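Local coordinates for ORF48 (Lactococcus phage TP901-1, PDB 3UH8), which is a baseplate protein of a lactococcal phage whose all-beta, immunoglobulin-like N-terminal domain probably helps build the host-adhesion machinery, at residues N94-S99 / F117-E122; L8-P13 / A34-N39. One frame throughout, in Å; residues are numbered along the deposited sequence.

Interaction 1. Residues N94-S99 / F117-E122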
loop_
_atom_site.group_PDB
_atom_site.type_symbol
_atom_site.label_atom_id
_atom_site.label_comp_id
_atom_site.label_asym_id
_atom_site.label_seq_id
_atom_site.Cartn_x
_atom_site.Cartn_y
_atom_site.Cartn_z
ATOM N N ASN A 94 4.155 -2.044 -11.730
ATOM C CA ASN A 94 4.197 -0.872 -10.861
ATOM C C ASN A 94 4.927 -1.187 -9.564
ATOM O O ASN A 94 4.871 -2.320 -9.086
ATOM C CB ASN A 94 2.783 -0.393 -10.554
ATOM C CG ASN A 94 2.091 0.279 -11.708
ATOM O OD1 ASN A 94 2.025 1.507 -11.785
ATOM N ND2 ASN A 94 1.536 -0.508 -12.619
ATOM N N GLU A 95 5.595 -0.176 -8.991
ATOM C CA GLU A 95 6.332 -0.287 -7.734
ATOM C C GLU A 95 5.783 0.742 -6.747
ATOM O O GLU A 95 5.669 1.921 -7.090
ATOM C CB GLU A 95 7.840 -0.087 -7.972
ATOM C CG GLU A 95 8.697 -0.263 -6.725
ATOM C CD GLU A 95 10.200 -0.337 -6.934
ATOM O OE1 GLU A 95 10.929 -0.385 -5.917
ATOM O OE2 GLU A 95 10.651 -0.373 -8.103
ATOM N N ALA A 96 5.421 0.288 -5.534
ATOM C CA ALA A 96 4.859 1.144 -4.484
ATOM C C ALA A 96 5.269 0.703 -3.077
ATOM O O ALA A 96 5.860 -0.365 -2.915
ATOM C CB ALA A 96 3.339 1.182 -4.602
ATOM N N TYR A 97 4.958 1.537 -2.063
ATOM C CA TYR A 97 5.232 1.273 -0.648
ATOM C C TYR A 97 4.240 2.013 0.264
ATOM O O TYR A 97 3.635 3.000 -0.157
ATOM C CB TYR A 97 6.704 1.588 -0.285
ATOM C CG TYR A 97 7.025 3.057 -0.102
ATOM C CD1 TYR A 97 7.030 3.637 1.164
ATOM C CD2 TYR A 97 7.377 3.857 -1.188
ATOM C CE1 TYR A 97 7.340 4.984 1.342
ATOM C CE2 TYR A 97 7.709 5.202 -1.018
ATOM C CZ TYR A 97 7.677 5.763 0.249
ATOM O OH TYR A 97 7.979 7.085 0.444
ATOM N N PHE A 98 4.091 1.543 1.515
ATOM C CA PHE A 98 3.215 2.175 2.498
ATOM C C PHE A 98 4.019 2.915 3.554
ATOM O O PHE A 98 4.916 2.333 4.161
ATOM C CB PHE A 98 2.250 1.166 3.139
ATOM C CG PHE A 98 1.179 0.672 2.198
ATOM C CD1 PHE A 98 0.069 1.460 1.906
ATOM C CD2 PHE A 98 1.284 -0.568 1.589
ATOM C CE1 PHE A 98 -0.909 1.014 1.013
ATOM C CE2 PHE A 98 0.298 -1.021 0.707
ATOM C CZ PHE A 98 -0.791 -0.225 0.423
ATOM N N SER A 99 3.706 4.203 3.751
ATOM C CA SER A 99 4.351 5.085 4.721
ATOM C C SER A 99 3.355 5.421 5.835
ATOM O O SER A 99 2.213 5.782 5.550
ATOM C CB SER A 99 4.847 6.351 4.031
ATOM O OG SER A 99 5.287 7.330 4.957
ATOM N N PHE A 117 7.212 -2.963 -2.884
ATOM C CA PHE A 117 6.595 -4.158 -3.431
ATOM C C PHE A 117 6.097 -3.812 -4.820
ATOM O O PHE A 117 5.951 -2.630 -5.155
ATOM C CB PHE A 117 5.446 -4.651 -2.533
ATOM C CG PHE A 117 4.194 -3.802 -2.533
ATOM C CD1 PHE A 117 4.079 -2.706 -1.688
ATOM C CD2 PHE A 117 3.117 -4.119 -3.353
ATOM C CE1 PHE A 117 2.923 -1.919 -1.691
ATOM C CE2 PHE A 117 1.961 -3.334 -3.354
ATOM C CZ PHE A 117 1.870 -2.241 -2.520
ATOM N N HIS A 118 5.811 -4.835 -5.616
ATOM C CA HIS A 118 5.319 -4.632 -6.961
ATOM C C HIS A 118 3.925 -5.178 -7.151
ATOM O O HIS A 118 3.545 -6.155 -6.506
ATOM C CB HIS A 118 6.268 -5.262 -7.981
ATOM C CG HIS A 118 7.581 -4.553 -8.115
ATOM N ND1 HIS A 118 8.658 -4.879 -7.309
ATOM C CD2 HIS A 118 7.963 -3.592 -8.987
ATOM C CE1 HIS A 118 9.649 -4.093 -7.700
ATOM N NE2 HIS A 118 9.278 -3.303 -8.711
ATOM N N TYR A 119 3.170 -4.544 -8.054
ATOM C CA TYR A 119 1.840 -4.962 -8.477
ATOM C C TYR A 119 1.721 -4.743 -9.981
ATOM O O TYR A 119 2.400 -3.872 -10.533
ATOM C CB TYR A 119 0.714 -4.284 -7.668
ATOM C CG TYR A 119 0.498 -2.811 -7.943
ATOM C CD1 TYR A 119 -0.433 -2.386 -8.884
ATOM C CD2 TYR A 119 1.161 -1.839 -7.197
ATOM C CE1 TYR A 119 -0.666 -1.030 -9.115
ATOM C CE2 TYR A 119 0.934 -0.479 -7.415
ATOM C CZ TYR A 119 0.017 -0.080 -8.375
ATOM O OH TYR A 119 -0.199 1.252 -8.613
ATOM N N ILE A 120 0.892 -5.546 -10.648
ATOM C CA ILE A 120 0.725 -5.443 -12.096
ATOM C C ILE A 120 -0.635 -4.904 -12.515
ATOM O O ILE A 120 -1.662 -5.422 -12.079
ATOM C CB ILE A 120 1.192 -6.729 -12.871
ATOM C CG1 ILE A 120 0.490 -6.905 -14.237
ATOM C CG2 ILE A 120 1.089 -8.002 -12.032
ATOM C CD1 ILE A 120 1.405 -7.202 -15.375
ATOM N N VAL A 121 -0.637 -3.858 -13.354
ATOM C CA VAL A 121 -1.872 -3.325 -13.907
ATOM C C VAL A 121 -1.987 -3.918 -15.304
ATOM O O VAL A 121 -1.099 -3.730 -16.138
ATOM C CB VAL A 121 -2.005 -1.782 -13.913
ATOM C CG1 VAL A 121 -3.358 -1.365 -14.487
ATOM C CG2 VAL A 121 -1.832 -1.201 -12.514
ATOM N N GLU A 122 -3.050 -4.688 -15.524
ATOM C CA GLU A 122 -3.327 -5.343 -16.798
ATOM C C GLU A 122 -4.432 -4.620 -17.549
ATOM O O GLU A 122 -5.192 -3.847 -16.961
ATOM C CB GLU A 122 -3.703 -6.816 -16.576
ATOM C CG GLU A 122 -2.507 -7.700 -16.271
ATOM C CD GLU A 122 -2.777 -9.158 -15.953
ATOM O OE1 GLU A 122 -3.963 -9.555 -15.869
ATOM O OE2 GLU A 122 -1.791 -9.908 -15.779
#

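Interaction 2. Residues L8-P13 / A34-N39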
loop_
_atom_site.group_PDB
_atom_site.type_symbol
_atom_site.label_atom_id
_atom_site.label_comp_id
_atom_site.label_asym_id
_atom_site.label_seq_id
_atom_site.Cartn_x
_atom_site.Cartn_y
_atom_site.Cartn_z
ATOM N N LEU A 8 2.953 -7.462 3.885
ATOM C CA LEU A 8 4.103 -6.590 3.649
ATOM C C LEU A 8 4.967 -6.385 4.879
ATOM O O LEU A 8 4.450 -6.111 5.962
ATOM C CB LEU A 8 3.674 -5.241 3.045
ATOM C CG LEU A 8 2.987 -5.309 1.682
ATOM C CD1 LEU A 8 2.342 -4.001 1.338
ATOM C CD2 LEU A 8 3.952 -5.739 0.587
ATOM N N SER A 9 6.292 -6.501 4.696
ATOM C CA SER A 9 7.289 -6.357 5.750
ATOM C C SER A 9 8.007 -5.003 5.730
ATOM O O SER A 9 8.155 -4.388 4.670
ATOM C CB SER A 9 8.300 -7.496 5.688
ATOM O OG SER A 9 9.249 -7.406 6.738
ATOM N N THR A 10 8.458 -4.557 6.915
ATOM C CA THR A 10 9.206 -3.308 7.102
ATOM C C THR A 10 10.702 -3.611 7.234
ATOM O O THR A 10 11.541 -2.754 6.948
ATOM C CB THR A 10 8.684 -2.530 8.318
ATOM O OG1 THR A 10 8.905 -3.296 9.504
ATOM C CG2 THR A 10 7.213 -2.159 8.197
ATOM N N THR A 11 11.013 -4.834 7.680
ATOM C CA THR A 11 12.368 -5.344 7.865
ATOM C C THR A 11 12.843 -6.113 6.628
ATOM O O THR A 11 13.941 -5.862 6.135
ATOM C CB THR A 11 12.422 -6.260 9.111
ATOM O OG1 THR A 11 11.501 -7.336 8.929
ATOM C CG2 THR A 11 12.112 -5.536 10.413
ATOM N N GLU A 12 12.037 -7.062 6.120
ATOM C CA GLU A 12 12.371 -7.951 4.996
ATOM C C GLU A 12 11.961 -7.475 3.582
ATOM O O GLU A 12 11.028 -6.694 3.455
ATOM C CB GLU A 12 11.673 -9.256 5.242
ATOM C CG GLU A 12 12.561 -10.324 5.773
ATOM C CD GLU A 12 12.142 -10.709 7.152
ATOM O OE1 GLU A 12 11.486 -11.768 7.274
ATOM O OE2 GLU A 12 12.348 -9.886 8.075
ATOM N N PRO A 13 12.554 -8.044 2.506
ATOM C CA PRO A 13 12.137 -7.675 1.149
ATOM C C PRO A 13 10.728 -8.132 0.848
ATOM O O PRO A 13 10.271 -9.153 1.401
ATOM C CB PRO A 13 13.120 -8.448 0.294
ATOM C CG PRO A 13 13.467 -9.628 1.158
ATOM C CD PRO A 13 13.539 -9.146 2.545
ATOM N N ALA A 34 -3.681 -5.272 2.812
ATOM C CA ALA A 34 -2.318 -5.571 3.243
ATOM C C ALA A 34 -2.147 -5.817 4.735
ATOM O O ALA A 34 -2.658 -5.052 5.553
ATOM C CB ALA A 34 -1.359 -4.488 2.766
ATOM N N GLN A 35 -1.410 -6.891 5.080
ATOM C CA GLN A 35 -1.057 -7.244 6.456
ATOM C C GLN A 35 0.356 -6.686 6.699
ATOM O O GLN A 35 1.303 -7.113 6.037
ATOM C CB GLN A 35 -1.113 -8.777 6.664
ATOM C CG GLN A 35 -0.497 -9.243 7.984
ATOM C CD GLN A 35 -1.525 -9.510 9.045
ATOM O OE1 GLN A 35 -2.179 -10.559 9.052
ATOM N NE2 GLN A 35 -1.662 -8.591 9.988
ATOM N N ILE A 36 0.486 -5.673 7.571
ATOM C CA ILE A 36 1.769 -5.066 7.901
ATOM C C ILE A 36 2.501 -5.977 8.891
ATOM O O ILE A 36 1.921 -6.467 9.861
ATOM C CB ILE A 36 1.641 -3.592 8.354
ATOM C CG1 ILE A 36 0.718 -2.772 7.409
ATOM C CG2 ILE A 36 2.995 -2.920 8.502
ATOM C CD1 ILE A 36 1.010 -2.810 5.822
ATOM N N VAL A 37 3.752 -6.251 8.561
ATOM C CA VAL A 37 4.599 -7.163 9.305
ATOM C C VAL A 37 5.961 -6.549 9.635
ATOM O O VAL A 37 6.521 -5.792 8.844
ATOM C CB VAL A 37 4.638 -8.540 8.576
ATOM C CG1 VAL A 37 6.048 -9.082 8.383
ATOM C CG2 VAL A 37 3.748 -9.560 9.278
ATOM N N GLU A 38 6.460 -6.853 10.837
ATOM C CA GLU A 38 7.773 -6.441 11.320
ATOM C C GLU A 38 8.390 -7.694 11.931
ATOM O O GLU A 38 7.891 -8.192 12.944
ATOM C CB GLU A 38 7.675 -5.280 12.329
ATOM C CG GLU A 38 9.013 -4.609 12.591
ATOM C CD GLU A 38 8.941 -3.181 13.093
ATOM O OE1 GLU A 38 9.328 -2.265 12.331
ATOM O OE2 GLU A 38 8.524 -2.978 14.256
ATOM N N ASN A 39 9.418 -8.249 11.253
ATOM C CA ASN A 39 10.123 -9.491 11.610
ATOM C C ASN A 39 9.218 -10.746 11.565
ATOM O O ASN A 39 9.384 -11.665 12.372
ATOM C CB ASN A 39 10.884 -9.367 12.946
ATOM C CG ASN A 39 12.116 -8.498 12.901
ATOM O OD1 ASN A 39 12.915 -8.528 11.955
ATOM N ND2 ASN A 39 12.337 -7.754 13.969
#

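Interaction 1. Residues N94-S99 / F117-E122
Asn94 and Tyr119 trade both of their backbone hydrogen bonds, Asn94 N giving 2.8 Å to Tyr119 O and Tyr119 N giving 3.0 Å to Asn94 O. Two residues along, Ala96 and Phe117 do the same: Ala96 N reaches Phe117 O at 3.0 Å and Phe117 N reaches Ala96 O at 2.9 Å. The N-H and C=O of all four residues are satisfied within the antiparallel pair. In the non-hydrogen-bonded pair between them, Glu95 CG lies over one face of the His118 imidazole, while the bond from His118 NE2 to Glu95 OE2, 3.3 Å, is bent and weak; Glu95 OE1 has a firmer partner in Thr116 OG1.

On the buried face, Asn94 CB sits 3.6 Å from the centroid of the Tyr119 ring, over its face, and Ala96 CB comes to the ring's edge. Tyr119 chi1 of 71°, with CG between backbone N and carbonyl carbon, swings the ring back across Asn94. The Asn94 amide runs nearly parallel to the Tyr119 ring, its plane 12° away, and ND2 is held by Phe90 O. Tyr119 OH bonds to Ala87 O of helix 85-89. Phe98 CE2 meets Phe117 CE1 at 3.7 Å, the rings almost parallel but slid apart. Glu95 and Tyr97 bond through their backbones to Met55 and to Cys53 of strand 49-54 on the other side; strand 21-23 pairs with 112-122, and Ile6 of strand 2-9 packs on Phe117.

Interaction 2. Residues L8-P13 / A34-N39
Leu8 is gripped at both ends of its backbone by the strand running alongside it: its N donates to Gln35 O and its O accepts from Val37 N, each at 2.7 Å. One step further Thr10 N bonds to Val37 O at 3.0 Å, which completes the parallel register of Leu8 with Ile36 and Ser9 with Val37. This is the tight part, with Leu8, Ser9, Ala34 and Ile36 buried. Leu8 CD1 rests 4.0 Å from Ala34 CB on the inner face, where Ile36 also points, and on the other face Ser9 CB meets Val37 CG1.

Past Ser9 the chain of 8-13 leaves the sheet, and the contact becomes polar and more exposed. Thr10 OG1 donates to Glu38 OE1 at 3.0 Å, approaching on the carboxylate's anti side and 25° out of its plane; Glu38 OE2 forms a salt bridge with Lys43. With chi1 at 59°, Thr11 holds OG1 between its own N and carbonyl carbon, where it accepts from Asn39 N at a longer 3.3 Å and donates to Glu12 OE2 at 2.8 Å. Its methyl, CG2, lies against Asn39 OD1, the two side chains crossing at about a right angle. The exposed side chains of Glu12 and Asn39 mark the loose, solvent side.

Ser9 OG accepts from Glu12 N at 2.9 Å, an ST motif that fastens the turn as the chain leaves strand 2-9. The whole is a parallel strand pair in the immunoglobulin-like, all-beta domain, ending in a hydroxyl-rich turn.

In the fold
Interactions 1 and 2 lie with their centres about 14 Å apart and meet through Leu8, whose two methyls divide the work: CD1 packs on Phe98 CD2 and CD2 on Phe117 CB, each at 3.6 Å. The parallel pair 8-13/34-39 thus sends one leucine onto the two phenylalanines of the antiparallel pair 94-99/117-122. Strand 112-122 also ties them together, because Arg115 shares a backbone hydrogen bond with Ser9 just ahead of Phe117. Along the chain they come in series, interaction 2 being complete before interaction 1 begins. Interaction 1 is the more central, its centre about 7 Å from that of the chain against about 11 Å for interaction 2.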